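Local coordinates for protein acetone carboxylase alpha subunit (Xanthobacter autotrophicus Py2, PDB 5M45) that is the alpha subunit of a multi-subunit carboxylase, a member of the hydantoinase B/oxoprolinase family that carries a manganese site, at residues A[135-140]-A[206-211]; A[154-159]-A[235-240]; A[189-194]-A[396-401]; A[338-343]-A[392-397]. One frame throughout, in Å; residues are numbered along the deposited sequence.

Interaction 1 of 4, residues A[135-140]-A[206-211]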
# COMPACT_ATOMS: atom_id res chain seq x y z
N ASP A 135 4.73 -15.93 -23.48
CA ASP A 135 6.17 -16.26 -23.43
C ASP A 135 6.95 -14.95 -23.16
O ASP A 135 6.65 -13.91 -23.75
CB ASP A 135 6.59 -16.91 -24.76
CG ASP A 135 8.01 -17.43 -24.75
OD1 ASP A 135 8.56 -17.73 -23.70
OD2 ASP A 135 8.60 -17.54 -25.85
N LYS A 136 7.89 -15.04 -22.21
CA LYS A 136 8.75 -13.93 -21.73
C LYS A 136 8.07 -12.91 -20.78
O LYS A 136 8.66 -11.87 -20.45
CB LYS A 136 9.45 -13.23 -22.89
CG LYS A 136 10.25 -14.16 -23.79
CD LYS A 136 11.09 -13.29 -24.72
CE LYS A 136 11.74 -14.11 -25.80
NZ LYS A 136 12.67 -15.11 -25.19
N ASP A 137 6.82 -13.18 -20.37
CA ASP A 137 6.19 -12.37 -19.32
C ASP A 137 6.91 -12.59 -17.98
O ASP A 137 7.54 -13.62 -17.76
CB ASP A 137 4.70 -12.71 -19.19
CG ASP A 137 3.84 -12.05 -20.26
OD1 ASP A 137 4.33 -11.20 -21.06
OD2 ASP A 137 2.64 -12.35 -20.29
N ILE A 138 6.80 -11.59 -17.10
CA ILE A 138 7.25 -11.69 -15.70
C ILE A 138 6.10 -11.29 -14.76
O ILE A 138 5.55 -10.19 -14.88
CB ILE A 138 8.45 -10.74 -15.43
CG1 ILE A 138 9.61 -11.07 -16.37
CG2 ILE A 138 8.94 -10.89 -13.99
CD1 ILE A 138 10.77 -10.03 -16.30
N PHE A 139 5.75 -12.20 -13.83
CA PHE A 139 4.75 -11.95 -12.80
C PHE A 139 5.42 -11.76 -11.43
O PHE A 139 6.45 -12.36 -11.14
CB PHE A 139 3.68 -13.09 -12.76
CG PHE A 139 2.83 -13.18 -14.01
CD1 PHE A 139 1.66 -12.43 -14.13
CD2 PHE A 139 3.20 -14.01 -15.07
CE1 PHE A 139 0.88 -12.50 -15.29
CE2 PHE A 139 2.44 -14.08 -16.24
CZ PHE A 139 1.28 -13.33 -16.36
N CYS A 140 4.85 -10.89 -10.60
CA CYS A 140 5.29 -10.73 -9.23
C CYS A 140 4.09 -10.88 -8.30
O CYS A 140 2.99 -10.45 -8.63
CB CYS A 140 6.00 -9.38 -9.05
SG CYS A 140 6.70 -9.07 -7.40
N VAL A 206 4.45 -7.62 -14.19
CA VAL A 206 5.42 -6.54 -13.98
C VAL A 206 6.46 -6.41 -15.12
O VAL A 206 7.29 -5.48 -15.08
CB VAL A 206 6.15 -6.69 -12.65
CG1 VAL A 206 5.13 -6.58 -11.49
CG2 VAL A 206 7.01 -7.96 -12.55
N GLY A 207 6.38 -7.28 -16.11
CA GLY A 207 7.26 -7.22 -17.27
C GLY A 207 6.80 -8.10 -18.42
O GLY A 207 5.97 -9.02 -18.26
N ALA A 208 7.35 -7.79 -19.60
CA ALA A 208 7.11 -8.54 -20.81
C ALA A 208 8.36 -8.45 -21.69
O ALA A 208 9.19 -7.53 -21.52
CB ALA A 208 5.87 -7.98 -21.53
N ASN A 209 8.52 -9.41 -22.60
CA ASN A 209 9.74 -9.53 -23.38
C ASN A 209 11.00 -9.48 -22.47
O ASN A 209 12.00 -8.82 -22.76
CB ASN A 209 9.76 -8.44 -24.46
CG ASN A 209 10.78 -8.70 -25.54
OD1 ASN A 209 11.05 -9.88 -25.92
ND2 ASN A 209 11.40 -7.61 -26.05
N ASP A 210 10.92 -10.16 -21.33
CA ASP A 210 12.04 -10.28 -20.38
C ASP A 210 12.49 -8.95 -19.77
O ASP A 210 13.59 -8.86 -19.22
CB ASP A 210 13.24 -11.06 -21.02
CG ASP A 210 12.97 -12.58 -21.14
OD1 ASP A 210 11.94 -13.12 -20.66
OD2 ASP A 210 13.84 -13.28 -21.74
N THR A 211 11.62 -7.94 -19.81
CA THR A 211 11.99 -6.57 -19.44
C THR A 211 10.97 -6.02 -18.44
O THR A 211 9.76 -6.02 -18.73
CB THR A 211 12.03 -5.66 -20.67
OG1 THR A 211 12.86 -6.24 -21.66
CG2 THR A 211 12.61 -4.28 -20.32
O HOH W 1 6.25 -11.26 -23.02
O HOH W 2 10.35 -13.67 -18.38

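Interaction 2 of 4, residues A[154-159]-A[235-240]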
# COMPACT_ATOMS: atom_id res chain seq x y z
N ILE A 154 8.66 -12.17 -1.28
CA ILE A 154 8.25 -11.76 -2.61
C ILE A 154 8.52 -12.87 -3.63
O ILE A 154 9.66 -13.41 -3.69
CB ILE A 154 9.01 -10.48 -3.07
CG1 ILE A 154 8.94 -9.36 -2.01
CG2 ILE A 154 8.50 -10.03 -4.42
CD1 ILE A 154 7.55 -8.82 -1.76
N HIS A 155 7.50 -13.20 -4.42
CA HIS A 155 7.60 -14.18 -5.52
C HIS A 155 7.77 -13.50 -6.90
O HIS A 155 7.06 -12.52 -7.19
CB HIS A 155 6.34 -15.07 -5.65
CG HIS A 155 5.79 -15.58 -4.36
ND1 HIS A 155 4.46 -15.91 -4.21
CD2 HIS A 155 6.38 -15.86 -3.17
CE1 HIS A 155 4.25 -16.36 -2.98
NE2 HIS A 155 5.40 -16.33 -2.33
N THR A 156 8.66 -14.06 -7.73
CA THR A 156 8.73 -13.79 -9.17
C THR A 156 8.41 -15.12 -9.86
O THR A 156 9.00 -16.16 -9.54
CB THR A 156 10.12 -13.28 -9.60
OG1 THR A 156 10.41 -12.03 -8.98
CG2 THR A 156 10.20 -13.10 -11.14
N ILE A 157 7.41 -15.10 -10.75
CA ILE A 157 6.89 -16.30 -11.45
C ILE A 157 6.94 -16.07 -13.00
O ILE A 157 6.44 -15.07 -13.51
CB ILE A 157 5.45 -16.61 -10.96
CG1 ILE A 157 5.41 -16.97 -9.46
CG2 ILE A 157 4.86 -17.76 -11.76
CD1 ILE A 157 4.02 -16.80 -8.86
N VAL A 158 7.58 -17.01 -13.72
CA VAL A 158 7.78 -16.92 -15.18
C VAL A 158 7.22 -18.21 -15.83
O VAL A 158 7.60 -19.32 -15.43
CB VAL A 158 9.28 -16.78 -15.51
CG1 VAL A 158 9.50 -16.83 -17.01
CG2 VAL A 158 9.83 -15.49 -14.91
N PRO A 159 6.34 -18.08 -16.85
CA PRO A 159 5.88 -19.27 -17.57
C PRO A 159 6.97 -19.81 -18.50
O PRO A 159 7.84 -19.04 -18.96
CB PRO A 159 4.67 -18.77 -18.37
CG PRO A 159 5.02 -17.33 -18.66
CD PRO A 159 5.75 -16.85 -17.41
N ARG A 235 16.48 -8.57 -8.77
CA ARG A 235 17.40 -9.09 -9.79
C ARG A 235 17.84 -10.54 -9.47
O ARG A 235 17.96 -11.35 -10.40
CB ARG A 235 18.61 -8.17 -10.01
CG ARG A 235 18.22 -6.74 -10.44
CD ARG A 235 17.51 -6.72 -11.81
NE ARG A 235 17.10 -5.40 -12.20
CZ ARG A 235 16.56 -5.08 -13.38
NH1 ARG A 235 16.20 -3.83 -13.65
NH2 ARG A 235 16.35 -5.98 -14.33
N THR A 236 18.04 -10.85 -8.18
CA THR A 236 18.28 -12.21 -7.70
C THR A 236 17.19 -13.21 -8.14
O THR A 236 17.51 -14.29 -8.66
CB THR A 236 18.38 -12.24 -6.13
OG1 THR A 236 19.53 -11.46 -5.73
CG2 THR A 236 18.54 -13.64 -5.61
N ARG A 237 15.93 -12.84 -7.96
CA ARG A 237 14.82 -13.73 -8.32
C ARG A 237 14.73 -13.94 -9.86
O ARG A 237 14.56 -15.07 -10.34
CB ARG A 237 13.47 -13.21 -7.81
CG ARG A 237 13.32 -13.14 -6.29
CD ARG A 237 11.92 -12.74 -5.83
NE ARG A 237 11.46 -11.45 -6.38
CZ ARG A 237 11.67 -10.26 -5.83
NH1 ARG A 237 12.33 -10.11 -4.68
NH2 ARG A 237 11.20 -9.17 -6.43
N ILE A 238 14.85 -12.84 -10.62
CA ILE A 238 14.76 -12.95 -12.08
C ILE A 238 15.92 -13.80 -12.65
O ILE A 238 15.70 -14.59 -13.60
CB ILE A 238 14.75 -11.56 -12.78
CG1 ILE A 238 13.54 -10.81 -12.35
CG2 ILE A 238 14.61 -11.75 -14.28
CD1 ILE A 238 13.57 -9.33 -12.72
N ALA A 239 17.13 -13.64 -12.11
CA ALA A 239 18.29 -14.44 -12.54
C ALA A 239 18.02 -15.93 -12.42
O ALA A 239 18.20 -16.68 -13.38
CB ALA A 239 19.54 -14.07 -11.75
N GLY A 240 17.62 -16.36 -11.24
CA GLY A 240 17.38 -17.78 -11.03
C GLY A 240 16.23 -18.35 -11.87
O GLY A 240 16.35 -19.45 -12.40
O HOH W 3 9.68 -8.91 -9.09

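Interaction 3 of 4, residues A[189-194]-A[396-401]. With ACT (acetate ion), chain N.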
# COMPACT_ATOMS: atom_id res chain seq x y z
N THR A 189 5.21 -4.89 13.88
CA THR A 189 4.10 -4.56 14.76
C THR A 189 3.74 -3.08 14.53
O THR A 189 4.56 -2.32 14.00
CB THR A 189 4.46 -4.71 16.23
OG1 THR A 189 5.58 -3.85 16.53
CG2 THR A 189 4.85 -6.14 16.55
N GLY A 190 2.54 -2.70 14.97
CA GLY A 190 2.04 -1.33 14.85
C GLY A 190 0.70 -1.29 14.18
O GLY A 190 -0.26 -0.78 14.74
N GLN A 191 0.64 -1.81 12.95
CA GLN A 191 -0.64 -2.03 12.26
C GLN A 191 -1.40 -3.21 12.92
O GLN A 191 -0.77 -4.09 13.54
CB GLN A 191 -0.41 -2.33 10.76
CG GLN A 191 0.24 -3.69 10.44
CD GLN A 191 1.77 -3.73 10.46
OE1 GLN A 191 2.45 -2.85 11.00
NE2 GLN A 191 2.30 -4.78 9.88
N VAL A 192 -2.73 -3.21 12.79
CA VAL A 192 -3.61 -4.29 13.25
C VAL A 192 -4.52 -4.93 12.20
O VAL A 192 -5.32 -5.82 12.53
CB VAL A 192 -4.46 -3.87 14.47
CG1 VAL A 192 -3.54 -3.53 15.62
CG2 VAL A 192 -5.40 -2.70 14.15
N GLN A 193 -4.34 -4.48 10.94
CA GLN A 193 -5.14 -4.88 9.78
C GLN A 193 -4.25 -4.82 8.52
O GLN A 193 -3.17 -4.27 8.55
CB GLN A 193 -6.26 -3.85 9.52
CG GLN A 193 -7.29 -3.72 10.56
CD GLN A 193 -8.39 -2.76 10.14
OE1 GLN A 193 -9.30 -3.14 9.43
NE2 GLN A 193 -8.29 -1.51 10.57
N ARG A 194 -4.79 -5.32 7.40
CA ARG A 194 -4.17 -5.25 6.07
C ARG A 194 -3.72 -3.85 5.70
O ARG A 194 -2.72 -3.65 5.02
CB ARG A 194 -5.17 -5.75 5.01
CG ARG A 194 -4.69 -5.89 3.57
CD ARG A 194 -5.80 -6.40 2.66
NE ARG A 194 -5.32 -6.77 1.32
CZ ARG A 194 -4.54 -7.81 1.03
NH1 ARG A 194 -4.17 -8.71 1.97
NH2 ARG A 194 -4.09 -8.00 -0.23
N ALA A 396 -4.26 -8.93 9.13
CA ALA A 396 -2.83 -8.68 8.89
C ALA A 396 -1.98 -9.95 9.12
O ALA A 396 -2.35 -10.85 9.90
CB ALA A 396 -2.36 -7.56 9.80
N PHE A 397 -0.84 -9.99 8.43
CA PHE A 397 0.01 -11.18 8.29
C PHE A 397 1.53 -10.97 8.53
O PHE A 397 2.28 -11.95 8.44
CB PHE A 397 -0.08 -11.71 6.85
CG PHE A 397 -1.47 -12.07 6.36
CD1 PHE A 397 -1.95 -13.35 6.52
CD2 PHE A 397 -2.23 -11.13 5.66
CE1 PHE A 397 -3.22 -13.69 6.00
CE2 PHE A 397 -3.47 -11.48 5.12
CZ PHE A 397 -3.97 -12.76 5.29
N SER A 398 2.01 -9.75 8.79
CA SER A 398 3.49 -9.51 8.74
C SER A 398 4.32 -10.49 9.56
O SER A 398 5.46 -10.77 9.19
CB SER A 398 3.88 -8.07 9.17
OG SER A 398 3.60 -7.12 8.14
N TYR A 399 3.80 -10.96 10.70
CA TYR A 399 4.50 -11.94 11.53
C TYR A 399 3.64 -13.21 11.79
O TYR A 399 3.48 -13.68 12.93
CB TYR A 399 5.09 -11.34 12.81
CG TYR A 399 6.01 -12.34 13.51
CD1 TYR A 399 6.94 -13.07 12.80
CD2 TYR A 399 5.91 -12.57 14.87
CE1 TYR A 399 7.76 -14.01 13.43
CE2 TYR A 399 6.71 -13.52 15.52
CZ TYR A 399 7.61 -14.25 14.80
OH TYR A 399 8.41 -15.21 15.42
N SER A 400 3.11 -13.72 10.68
CA SER A 400 2.37 -14.99 10.60
C SER A 400 3.02 -16.11 11.43
O SER A 400 2.34 -16.93 12.08
CB SER A 400 2.36 -15.45 9.13
OG SER A 400 1.15 -16.11 8.96
N TRP A 401 4.33 -16.16 11.34
CA TRP A 401 5.13 -17.19 12.03
C TRP A 401 4.84 -17.32 13.51
O TRP A 401 4.96 -18.41 14.03
CB TRP A 401 6.65 -16.92 11.89
CG TRP A 401 7.19 -16.84 10.49
CD1 TRP A 401 7.77 -15.75 9.90
CD2 TRP A 401 7.27 -17.91 9.53
NE1 TRP A 401 8.25 -16.08 8.65
CE2 TRP A 401 7.93 -17.39 8.38
CE3 TRP A 401 6.87 -19.25 9.53
CZ2 TRP A 401 8.16 -18.16 7.25
CZ3 TRP A 401 7.12 -20.02 8.39
CH2 TRP A 401 7.77 -19.47 7.27
C ACT N . 10.97 -15.94 6.68
O ACT N . 10.17 -15.05 7.05
OXT ACT N . 11.22 -16.09 5.46
CH3 ACT N . 11.63 -16.82 7.70
O HOH W 4 -5.84 -8.47 11.68

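Interaction 4 of 4, residues A[338-343]-A[392-397]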
# COMPACT_ATOMS: atom_id res chain seq x y z
N SER A 338 -8.52 -21.40 17.93
CA SER A 338 -9.00 -20.03 18.20
C SER A 338 -9.19 -19.20 16.90
O SER A 338 -8.85 -19.64 15.82
CB SER A 338 -8.07 -19.32 19.22
OG SER A 338 -6.72 -19.26 18.78
N ARG A 339 -9.76 -18.00 17.04
CA ARG A 339 -10.13 -17.12 15.93
C ARG A 339 -8.97 -16.24 15.50
O ARG A 339 -8.04 -15.98 16.28
CB ARG A 339 -11.30 -16.21 16.37
CG ARG A 339 -11.98 -15.40 15.27
CD ARG A 339 -13.22 -14.64 15.70
NE ARG A 339 -12.98 -13.56 16.66
CZ ARG A 339 -13.33 -13.58 17.96
NH1 ARG A 339 -13.98 -14.63 18.50
NH2 ARG A 339 -13.07 -12.51 18.73
N TRP A 340 -9.00 -15.79 14.23
CA TRP A 340 -8.14 -14.66 13.80
C TRP A 340 -8.28 -13.47 14.76
O TRP A 340 -9.25 -13.38 15.52
CB TRP A 340 -8.44 -14.26 12.35
CG TRP A 340 -9.85 -13.76 12.12
CD1 TRP A 340 -10.93 -14.51 11.74
CD2 TRP A 340 -10.31 -12.42 12.22
NE1 TRP A 340 -12.04 -13.71 11.63
CE2 TRP A 340 -11.70 -12.42 11.91
CE3 TRP A 340 -9.71 -11.21 12.55
CZ2 TRP A 340 -12.48 -11.26 11.89
CZ3 TRP A 340 -10.51 -10.05 12.54
CH2 TRP A 340 -11.87 -10.09 12.20
N GLY A 341 -7.31 -12.57 14.74
CA GLY A 341 -7.39 -11.38 15.61
C GLY A 341 -6.79 -10.09 15.04
O GLY A 341 -6.27 -10.07 13.89
N TRP A 342 -6.83 -9.03 15.87
CA TRP A 342 -6.37 -7.70 15.48
C TRP A 342 -4.89 -7.54 15.89
O TRP A 342 -4.55 -6.98 16.92
CB TRP A 342 -7.26 -6.60 16.07
CG TRP A 342 -8.72 -6.74 15.74
CD1 TRP A 342 -9.72 -7.09 16.62
CD2 TRP A 342 -9.36 -6.54 14.48
NE1 TRP A 342 -10.93 -7.13 15.99
CE2 TRP A 342 -10.74 -6.80 14.66
CE3 TRP A 342 -8.91 -6.20 13.21
CZ2 TRP A 342 -11.67 -6.69 13.63
CZ3 TRP A 342 -9.83 -6.08 12.18
CH2 TRP A 342 -11.21 -6.33 12.40
N HIS A 343 -4.04 -8.11 15.03
CA HIS A 343 -2.59 -8.24 15.22
C HIS A 343 -2.01 -8.72 13.88
O HIS A 343 -2.75 -8.87 12.91
CB HIS A 343 -2.30 -9.18 16.39
CG HIS A 343 -3.01 -10.49 16.32
ND1 HIS A 343 -2.82 -11.40 15.30
CD2 HIS A 343 -3.92 -11.07 17.15
CE1 HIS A 343 -3.58 -12.46 15.48
NE2 HIS A 343 -4.27 -12.28 16.59
N ASP A 392 -12.07 -13.29 6.96
CA ASP A 392 -12.18 -11.83 6.87
C ASP A 392 -11.01 -11.23 6.10
O ASP A 392 -9.86 -11.45 6.45
CB ASP A 392 -12.30 -11.16 8.25
CG ASP A 392 -12.73 -9.71 8.15
OD1 ASP A 392 -11.90 -8.82 7.83
OD2 ASP A 392 -13.95 -9.43 8.33
N ARG A 393 -11.34 -10.43 5.09
CA ARG A 393 -10.36 -9.88 4.17
C ARG A 393 -9.52 -8.75 4.74
O ARG A 393 -8.67 -8.25 4.04
CB ARG A 393 -11.04 -9.42 2.86
CG ARG A 393 -11.98 -8.23 2.97
CD ARG A 393 -12.64 -7.96 1.62
NE ARG A 393 -13.55 -6.81 1.63
CZ ARG A 393 -13.19 -5.53 1.49
NH1 ARG A 393 -14.12 -4.59 1.52
NH2 ARG A 393 -11.93 -5.16 1.34
N ARG A 394 -9.76 -8.35 6.01
CA ARG A 394 -8.97 -7.29 6.66
C ARG A 394 -7.78 -7.75 7.48
O ARG A 394 -7.06 -6.89 7.99
CB ARG A 394 -9.86 -6.41 7.57
CG ARG A 394 -10.93 -5.64 6.79
CD ARG A 394 -11.97 -5.02 7.71
NE ARG A 394 -12.69 -6.06 8.40
CZ ARG A 394 -13.53 -5.87 9.41
NH1 ARG A 394 -13.77 -4.65 9.90
NH2 ARG A 394 -14.10 -6.92 9.97
N VAL A 395 -7.57 -9.06 7.64
CA VAL A 395 -6.56 -9.55 8.59
C VAL A 395 -5.13 -9.14 8.14
O VAL A 395 -4.85 -9.04 6.91
CB VAL A 395 -6.65 -11.06 8.87
CG1 VAL A 395 -8.00 -11.40 9.50
CG2 VAL A 395 -6.41 -11.90 7.62
N ALA A 396 -4.26 -8.93 9.13
CA ALA A 396 -2.83 -8.68 8.89
C ALA A 396 -1.98 -9.95 9.12
O ALA A 396 -2.35 -10.85 9.90
CB ALA A 396 -2.36 -7.56 9.80
N PHE A 397 -0.84 -9.99 8.43
CA PHE A 397 0.01 -11.18 8.29
C PHE A 397 1.53 -10.97 8.53
O PHE A 397 2.28 -11.95 8.44
CB PHE A 397 -0.08 -11.71 6.85
CG PHE A 397 -1.47 -12.07 6.36
CD1 PHE A 397 -1.95 -13.35 6.52
CD2 PHE A 397 -2.23 -11.13 5.66
CE1 PHE A 397 -3.22 -13.69 6.00
CE2 PHE A 397 -3.47 -11.48 5.12
CZ PHE A 397 -3.97 -12.76 5.29
O HOH W 4 -5.84 -8.47 11.68

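Interaction 1 of 4, residues A[135-140]-A[206-211]
With CG anti to the carbonyl carbon (chi1 -74°), Asp210 turns its carboxylate over the root of the Lys136 side chain, while Lys136, at chi1 -55°, runs past it in an extended chain that bends only at chi4. Asp210 OD1 comes to 3.3 Å from Lys136 CB. The ammonium ends farther out, with Lys136 NZ 4.1 Å from Asp210 OD2, beyond a salt bridge; that carboxylate is paired with Arg245 instead. The Lys136 side chain also runs side by side with that of Asn209, CD against OD1.

The backbones join strands 138-141 and 204-208 of an antiparallel sheet. Ile138 N donates to Gly207 O (2.9 Å). In return, Ile138 O receives Val206 N at 2.9 Å and, weakly, Gly207 N, so that two residues face one: a classic beta bulge. Beyond it, the type I' turn from Ala208 to Thr211 brings Asp210 N to Lys136 O (3.0 Å).

Ile138 CG2 meets Val206 CG2 at 3.8 Å, the two side chains crossing at about a right angle, and Val206 CG1 packs on Cys140 CB. One water links Asp137 OD1 and Asp135 O to Asn209 N; another joins Asp137 O to Asp210 OD1. Asp137 also pairs with Lys205. Backbone bonds, water bridges and the Asp210-Arg245 pair thus do most to hold the turn, and the Lys136 charge probably adds only a modest, longer-range attraction.

Interaction 2 of 4, residues A[154-159]-A[235-240]
The polar part of this contact rests on one direct bond, from Arg237 NE to Thr156 OG1 at 2.9 Å. It is nearly straight (160° at the hydrogen), and the hydroxyl oxygen lies close to the guanidinium plane, so the arginine meets it with an edge. A water reinforces the same edge: it accepts from Arg237 NH2 at 3.1 Å and is hydrogen-bonded to Thr156 OG1. Arg237 NH1 is used separately, donating to Thr174 OG1 on strand 165-175. All three guanidinium nitrogens thus have a partner, which fixes the rotation of a buried, charged group.

The bend of the Arg237 chain at chi3 (-57°) turns the guanidinium so that one face lies against Ile154. Thr156 meets it with OG1 because that atom stands anti to the carbonyl carbon, beside the backbone N.

Strand 154-159 belongs to the antiparallel sheet that also holds strands 138-141 and 165-175, and helix 227-255 packs on one of its faces. The two short segments run 30° apart, with their axes 8.5 Å from each other at closest approach. On the other face His155 meets residues of helix 111-124, giving a helix-sheet-helix layering at this strand.

The remaining contacts are van der Waals. Ile154 CG2 sits over the centre of one guanidinium face, 3.5 Å from Arg237 CZ. Arg237 CD approaches Ile154 O at 3.2 Å, and the aliphatic root of the arginine, at CB, packs on Thr156 CB. More loosely, Thr156 CG2 reaches Ile238 CG1 at 4.2 Å.

Interaction 3 of 4, residues A[189-194]-A[396-401]
The guanidinium of Arg194 presents its edge to Phe397: ring atom CE2 lies near the guanidinium plane, 4.3 Å from Arg194 NH1, and the ring is approached obliquely. This is a loose contact, and the charge is met by a salt bridge from Arg194 to Asp143. Farther along 396-401, the indole of Trp401 has an acetate ion, probably from the crystallisation liquor, at its edge. Trp401 NE1 donates to acetate O at 2.7 Å.

Nearer the middle, the methyl of Ala396 fits against the backbone of the loop 189-194, with CB 3.6 Å from Gln193 C. A water lies between the two main chains here, 2.8 Å from Val192 O and accepting from Ala396 N at 3.0 Å.

Gln191 leaves the backbone with CG between the backbone N and the carbonyl carbon (chi1 70°) and bends again at chi2, which carries its amide toward Ser398. Gln191 NE2 comes to 3.2 Å from Ser398 OG, but the angle is too poor for a hydrogen bond. Both groups instead bond to OD1 of Asp197, and its OD2 receives Phe397 N. One carboxylate thus gathers the two segments, which probably accounts for how close the amide and hydroxyl lie.

Two irregular loops meet here, one between strands 165-175 and 204-208, the other leading into helix 401-422. They lie beside the manganese site: Ser398 O accepts a hydrogen bond from ND1 of the metal ligand His150, whose ring meets Trp401 edge-to-face, a second-shell setting for the metal.

Interaction 4 of 4, residues A[338-343]-A[392-397]
Trp340 and Trp342 receive the turn 392-395 in different ways, the first with a ring face and the second with a ring edge. Over one face of Trp340, both offset toward the rim, lie Val395 CG1 and Asp392 CB. The valine methyl is 3.5 Å from Trp340 CE3, and Asp392 CB is 3.6 Å from Trp340 CZ2. Trp340 CG sits between the backbone N and the carbonyl carbon (chi1 62°), which turns the indole toward the turn; the Asp392 carboxylate is inclined by 29° to the ring.

Trp342 stands almost upright to the guanidinium of Arg394, their planes 87° apart. Its CH2 atom points at the middle of one guanidinium face, 3.8 Å from Arg394 CZ. Since the ring edge rather than its pi face is presented, the contact is edge-on packing, not a cation-pi interaction. Trp342 NE1 is hydrogen-bonded to Tyr754 O.

Arg394 is held in that position by its own turn. It grips Asp392 side-on in a salt bridge, with NE to OD1 at 2.9 Å and NH2 to OD2 at 3.0 Å. Asp392 OD1 also accepts from Arg394 N, closing an Asx turn, while OD2 takes Met760 N as a further donor.

Alongside, Ala396 CB touches His343 O at 3.4 Å, and the water bound to Ala396 N also lies 2.8 Å from Gly341 O. Burial probably strengthens the ion pair, and the donors gathered round Asp392, not the indole carbon, would favour its charged form.

Overall arrangement
The four contacts form two pairs. Interactions 1 and 2 share the antiparallel sheet: strands 138-141 and 153-162 are neighbours, joined by a probable hydrogen bond from Ile157 N to Phe139 O (2.9 Å), and the centres of the two interactions are about 10 Å apart. Interactions 3 and 4 end on the same loop, share Ala396, Phe397 and a water, and have centres about 8 Å apart; Arg194 N lies 2.8 Å from Arg394 O. Interactions 2 and 3 do not touch, but both approach the manganese ion, with the side chains of Ile154 and Ser398 about 9 and 10 Å away. The side chain of Asp392 in interaction 4 lies about 7 Å from a magnesium ion.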